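Local coordinates for putative permease protein, ABC transporter (Porphyromonas gingivalis, PDB 3IS6), which is probably a transmembrane transporter of the ABC permease class, of which this chain is a piece containing the MacB-like periplasmic core domain, at residues 108-113 / 127-132; 115-120 / 143-148. One frame throughout, in Å; residues are numbered along the deposited sequence.

How the interactions relate
Interactions 1 and 2 have centres about 11 Å apart, on the same side of the chain's centre and inside the MacB-like periplasmic core region. Their segments alternate along the chain: 108-113, 115-120, 127-132, 143-148. Strand 109-113 runs into helix 114-119, which is followed by strand 128-131; strand 140-146 pairs parallel with 109-113 and antiparallel with 128-131. Interaction 1 thus joins two strands that share 140-146 as a neighbour, and interaction 2 fastens the intervening helix to the end of that shared strand. Probable backbone hydrogen bonds connect the two directly, Cys110 O to Gly143 N at 2.9 Å among them, making both contacts part of one closely joined group of three strands and a helix.

Interaction 1. Residues 108-113 / 127-132; sequences MTCLIS and KRLRPA
The backbones at Cys110 and Leu129 stay 9.1 Å apart between CA atoms, and no hydrogen bond links segments 108-113 and 127-132. Strand 140-146 pairs with both, parallel to 109-113 and antiparallel to 128-131. The pairing continues from 109-113 through 159-162, 74-83 and 54-70 back to 128-131, so six strands close a barrel-like ring within the MacB-like periplasmic core domain. Cys110 and Ile112 point toward segment 127-132 across this ring, and Leu129 points back at them; all three are buried and rest against Met159.

Leu129 does most of the reaching. Its CG sits beside the backbone N, and chi2 of 173° sets CD1 anti to CA, extending the chain toward strand 109-113. There this one methyl meets two partners that are alternate residues of the same strand face. Ile112 comes tip to tip, its CD1 lying 3.9 Å from Leu129 CD1. Cys110 turns its sulfur between its own N and carbonyl carbon, chi1 73°, which places it against the same methyl. Met68 and Met120 also touch Leu129; its neighbours Arg128 and Arg130 take no part and pair instead with Glu71 and Asp72, respectively. The contact is small and purely dispersive, converging on a single atom: Leu129 CD1, with Cys110 SG 4.1 Å away.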
loop_
_atom_site.group_PDB
_atom_site.type_symbol
_atom_site.label_atom_id
_atom_site.label_comp_id
_atom_site.label_asym_id
_atom_site.label_seq_id
_atom_site.Cartn_x
_atom_site.Cartn_y
_atom_site.Cartn_z
HETATM N N MSE A 108 4.226 13.369 -0.453
HETATM C CA MSE A 108 3.238 14.150 0.271
HETATM C C MSE A 108 2.557 15.219 -0.582
HETATM O O MSE A 108 1.955 16.118 -0.072
HETATM C CB MSE A 108 3.798 14.749 1.556
HETATM C CG MSE A 108 4.344 13.757 2.539
HETATM SE SE MSE A 108 3.056 12.613 3.264
HETATM C CE MSE A 108 2.158 13.841 4.347
ATOM N N THR A 109 2.679 15.096 -1.887
ATOM C CA THR A 109 2.128 16.067 -2.784
ATOM C C THR A 109 1.356 15.420 -3.924
ATOM O O THR A 109 1.616 14.323 -4.273
ATOM C CB THR A 109 3.203 16.907 -3.409
ATOM O OG1 THR A 109 3.924 16.092 -4.315
ATOM C CG2 THR A 109 4.127 17.443 -2.386
ATOM N N CYS A 110 0.411 16.147 -4.478
ATOM C CA CYS A 110 -0.424 15.687 -5.566
ATOM C C CYS A 110 -0.604 16.700 -6.671
ATOM O O CYS A 110 -0.344 17.844 -6.497
ATOM C CB CYS A 110 -1.790 15.296 -5.052
ATOM S SG CYS A 110 -2.817 16.594 -4.603
ATOM N N LEU A 111 -1.068 16.235 -7.808
ATOM C CA LEU A 111 -1.498 17.085 -8.874
ATOM C C LEU A 111 -2.988 16.915 -9.000
ATOM O O LEU A 111 -3.494 15.856 -8.784
ATOM C CB LEU A 111 -0.851 16.719 -10.177
ATOM C CG LEU A 111 0.651 16.641 -10.218
ATOM C CD1 LEU A 111 1.092 16.061 -11.495
ATOM C CD2 LEU A 111 1.185 18.006 -10.074
ATOM N N ILE A 112 -3.652 17.998 -9.339
ATOM C CA ILE A 112 -5.084 18.074 -9.468
ATOM C C ILE A 112 -5.428 18.592 -10.846
ATOM O O ILE A 112 -4.756 19.416 -11.372
ATOM C CB ILE A 112 -5.617 19.016 -8.427
ATOM C CG1 ILE A 112 -5.359 18.451 -7.046
ATOM C CG2 ILE A 112 -7.015 19.284 -8.628
ATOM C CD1 ILE A 112 -6.241 17.372 -6.643
ATOM N N SER A 113 -6.486 18.086 -11.422
ATOM C CA SER A 113 -6.880 18.472 -12.754
ATOM C C SER A 113 -7.440 19.890 -12.765
ATOM O O SER A 113 -7.896 20.370 -11.772
ATOM C CB SER A 113 -7.909 17.510 -13.312
ATOM O OG SER A 113 -9.161 17.765 -12.797
ATOM N N LYS A 127 -2.671 24.375 -1.327
ATOM C CA LYS A 127 -3.689 23.962 -0.382
ATOM C C LYS A 127 -3.565 22.486 0.027
ATOM O O LYS A 127 -2.906 21.706 -0.599
ATOM C CB LYS A 127 -5.061 24.295 -0.912
ATOM C CG LYS A 127 -5.393 25.740 -0.850
ATOM C CD LYS A 127 -6.718 26.043 -1.463
ATOM C CE LYS A 127 -7.376 27.240 -0.842
ATOM N NZ LYS A 127 -8.605 27.620 -1.472
ATOM N N ARG A 128 -4.211 22.132 1.103
ATOM C CA ARG A 128 -4.054 20.825 1.685
ATOM C C ARG A 128 -5.333 19.968 1.653
ATOM O O ARG A 128 -6.388 20.443 1.955
ATOM C CB ARG A 128 -3.525 20.942 3.102
ATOM C CG ARG A 128 -2.137 21.525 3.203
ATOM C CD ARG A 128 -1.848 22.073 4.587
ATOM N NE ARG A 128 -2.792 23.114 4.964
ATOM C CZ ARG A 128 -2.573 24.056 5.872
ATOM N NH1 ARG A 128 -1.433 24.114 6.526
ATOM N NH2 ARG A 128 -3.506 24.936 6.133
ATOM N N LEU A 129 -5.163 18.716 1.278
ATOM C CA LEU A 129 -6.211 17.732 1.104
ATOM C C LEU A 129 -6.004 16.544 2.033
ATOM O O LEU A 129 -4.914 16.132 2.240
ATOM C CB LEU A 129 -6.175 17.175 -0.315
ATOM C CG LEU A 129 -6.758 17.910 -1.490
ATOM C CD1 LEU A 129 -6.464 17.260 -2.750
ATOM C CD2 LEU A 129 -8.188 17.989 -1.331
ATOM N N ARG A 130 -7.064 15.982 2.564
ATOM C CA ARG A 130 -6.966 14.698 3.221
ATOM C C ARG A 130 -8.211 13.840 3.040
ATOM O O ARG A 130 -9.241 14.323 2.728
ATOM C CB ARG A 130 -6.581 14.852 4.666
ATOM C CG ARG A 130 -7.629 15.336 5.522
ATOM C CD ARG A 130 -7.183 15.312 6.951
ATOM N NE ARG A 130 -6.066 16.181 7.210
ATOM C CZ ARG A 130 -6.195 17.404 7.660
ATOM N NH1 ARG A 130 -7.393 17.870 7.861
ATOM N NH2 ARG A 130 -5.146 18.165 7.883
ATOM N N PRO A 131 -8.082 12.553 3.232
ATOM C CA PRO A 131 -9.206 11.674 3.007
ATOM C C PRO A 131 -10.283 12.054 3.963
ATOM O O PRO A 131 -10.025 12.418 5.058
ATOM C CB PRO A 131 -8.645 10.306 3.350
ATOM C CG PRO A 131 -7.267 10.437 3.227
ATOM C CD PRO A 131 -6.911 11.787 3.636
ATOM N N ALA A 132 -11.503 11.935 3.528
ATOM C CA ALA A 132 -12.593 12.456 4.284
ATOM C C ALA A 132 -12.689 11.843 5.665
ATOM O O ALA A 132 -13.094 12.485 6.563
ATOM C CB ALA A 132 -13.861 12.292 3.549
#

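Interaction 2. Residues 115-120 / 143-148; sequences SLARKM and GGVFED
Ser115, in the first turn of helix 114-119, is gripped at two points by the carboxylate of Asp148, just beyond the end of strand 140-146. Traced outward from CB, the serine shows how the grip forms. CB lies 3.7 Å from both Asp148 OD1 and Asp148 OD2, within contact distance of the carboxylate though its bond from CA does not aim at it. From there OG turns beside the backbone N (chi1 -67°), which sets hydroxyl and amide side by side before the two oxygens. Ser115 OG donates to Asp148 OD2 at 2.7 Å, meeting it on the syn side but 30° out of the carboxylate plane. The amide bond is more regular: Ser115 N reaches the syn lone pair of Asp148 OD1 at 3.0 Å, with an angle of 164° at the hydrogen. OG also receives a weak, strongly bent bond from Arg118 NH2, 3.2 Å away, while one face of the guanidinium has Ser115 CA beneath it, near its rim.

Deeper in the contact the chemistry turns apolar. Ala117, two residues on, points its methyl toward the strand, and Val145 CG1 lies 4.2 Å from Ala117 CB. Nearby, the N-cap residue Ser113 holds Leu116 N through its own OG and touches Asp148.

Two early amides of the helix, those of Ser115 and Leu116, are therefore satisfied by side chains. A carboxylate at this end would also be expected to suit the helix dipole, and its two bonds fix the rotation of the Ser115 hydroxyl and the tilt of the Asp148 group together.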
loop_
_atom_site.group_PDB
_atom_site.type_symbol
_atom_site.label_atom_id
_atom_site.label_comp_id
_atom_site.label_asym_id
_atom_site.label_seq_id
_atom_site.Cartn_x
_atom_site.Cartn_y
_atom_site.Cartn_z
ATOM N N SER A 115 -10.260 20.909 -14.065
ATOM C CA SER A 115 -11.659 20.895 -13.675
ATOM C C SER A 115 -11.872 20.758 -12.192
ATOM O O SER A 115 -12.737 21.376 -11.653
ATOM C CB SER A 115 -12.428 19.794 -14.357
ATOM O OG SER A 115 -12.514 20.026 -15.715
ATOM N N LEU A 116 -11.105 19.897 -11.558
ATOM C CA LEU A 116 -11.227 19.690 -10.144
ATOM C C LEU A 116 -10.846 20.933 -9.381
ATOM O O LEU A 116 -11.499 21.296 -8.461
ATOM C CB LEU A 116 -10.436 18.495 -9.676
ATOM C CG LEU A 116 -10.603 18.112 -8.224
ATOM C CD1 LEU A 116 -12.007 18.087 -7.795
ATOM C CD2 LEU A 116 -9.917 16.861 -7.904
ATOM N N ALA A 117 -9.799 21.593 -9.820
ATOM C CA ALA A 117 -9.373 22.813 -9.179
ATOM C C ALA A 117 -10.469 23.855 -9.245
ATOM O O ALA A 117 -10.729 24.517 -8.300
ATOM C CB ALA A 117 -8.166 23.321 -9.828
ATOM N N ARG A 118 -11.117 23.947 -10.382
ATOM C CA ARG A 118 -12.217 24.852 -10.585
ATOM C C ARG A 118 -13.386 24.531 -9.689
ATOM O O ARG A 118 -13.954 25.387 -9.104
ATOM C CB ARG A 118 -12.622 24.796 -12.044
ATOM C CG ARG A 118 -13.852 25.570 -12.412
ATOM C CD ARG A 118 -14.015 25.614 -13.910
ATOM N NE ARG A 118 -14.585 24.373 -14.413
ATOM C CZ ARG A 118 -13.988 23.581 -15.286
ATOM N NH1 ARG A 118 -12.815 23.914 -15.787
ATOM N NH2 ARG A 118 -14.576 22.472 -15.662
ATOM N N LYS A 119 -13.713 23.266 -9.558
ATOM C CA LYS A 119 -14.785 22.857 -8.678
ATOM C C LYS A 119 -14.466 23.214 -7.240
ATOM O O LYS A 119 -15.332 23.502 -6.468
ATOM C CB LYS A 119 -15.130 21.387 -8.834
HETATM N N MSE A 120 -13.190 23.217 -6.921
HETATM C CA MSE A 120 -12.720 23.503 -5.590
HETATM C C MSE A 120 -12.691 24.981 -5.312
HETATM O O MSE A 120 -12.435 25.370 -4.223
HETATM C CB MSE A 120 -11.345 22.925 -5.344
HETATM C CG MSE A 120 -11.339 21.456 -5.131
HETATM SE SE MSE A 120 -9.642 20.641 -4.947
HETATM C CE MSE A 120 -10.338 19.057 -4.268
ATOM N N GLY A 143 0.634 20.305 -5.291
ATOM C CA GLY A 143 1.807 20.842 -5.925
ATOM C C GLY A 143 1.705 21.304 -7.359
ATOM O O GLY A 143 2.617 21.879 -7.884
ATOM N N GLY A 144 0.612 20.981 -8.012
ATOM C CA GLY A 144 0.406 21.373 -9.379
ATOM C C GLY A 144 -1.010 21.214 -9.837
ATOM O O GLY A 144 -1.754 20.511 -9.236
ATOM N N VAL A 145 -1.346 21.857 -10.931
ATOM C CA VAL A 145 -2.601 21.673 -11.602
ATOM C C VAL A 145 -2.363 21.334 -13.050
ATOM O O VAL A 145 -1.687 22.037 -13.726
ATOM C CB VAL A 145 -3.440 22.905 -11.527
ATOM C CG1 VAL A 145 -4.719 22.694 -12.190
ATOM C CG2 VAL A 145 -3.635 23.317 -10.136
ATOM N N PHE A 146 -2.932 20.236 -13.506
ATOM C CA PHE A 146 -2.706 19.760 -14.850
ATOM C C PHE A 146 -3.905 19.945 -15.743
ATOM O O PHE A 146 -5.006 19.905 -15.313
ATOM C CB PHE A 146 -2.218 18.311 -14.893
ATOM C CG PHE A 146 -3.206 17.301 -14.374
ATOM C CD1 PHE A 146 -4.078 16.660 -15.214
ATOM C CD2 PHE A 146 -3.244 16.980 -13.052
ATOM C CE1 PHE A 146 -4.965 15.749 -14.735
ATOM C CE2 PHE A 146 -4.132 16.078 -12.590
ATOM C CZ PHE A 146 -4.986 15.463 -13.432
ATOM N N GLU A 147 -3.633 20.171 -17.004
ATOM C CA GLU A 147 -4.627 20.326 -18.020
ATOM C C GLU A 147 -5.432 19.042 -18.089
ATOM O O GLU A 147 -4.868 18.003 -18.096
ATOM C CB GLU A 147 -3.875 20.427 -19.323
ATOM C CG GLU A 147 -4.206 21.524 -20.182
ATOM C CD GLU A 147 -3.738 21.280 -21.596
ATOM O OE1 GLU A 147 -4.506 20.776 -22.420
ATOM O OE2 GLU A 147 -2.590 21.584 -21.878
ATOM N N ASP A 148 -6.743 19.135 -18.193
ATOM C CA ASP A 148 -7.570 17.963 -18.114
ATOM C C ASP A 148 -7.118 16.989 -19.176
ATOM O O ASP A 148 -6.784 17.351 -20.256
ATOM C CB ASP A 148 -9.022 18.283 -18.362
ATOM C CG ASP A 148 -9.648 19.094 -17.288
ATOM O OD1 ASP A 148 -9.220 19.082 -16.144
ATOM O OD2 ASP A 148 -10.610 19.758 -17.600
#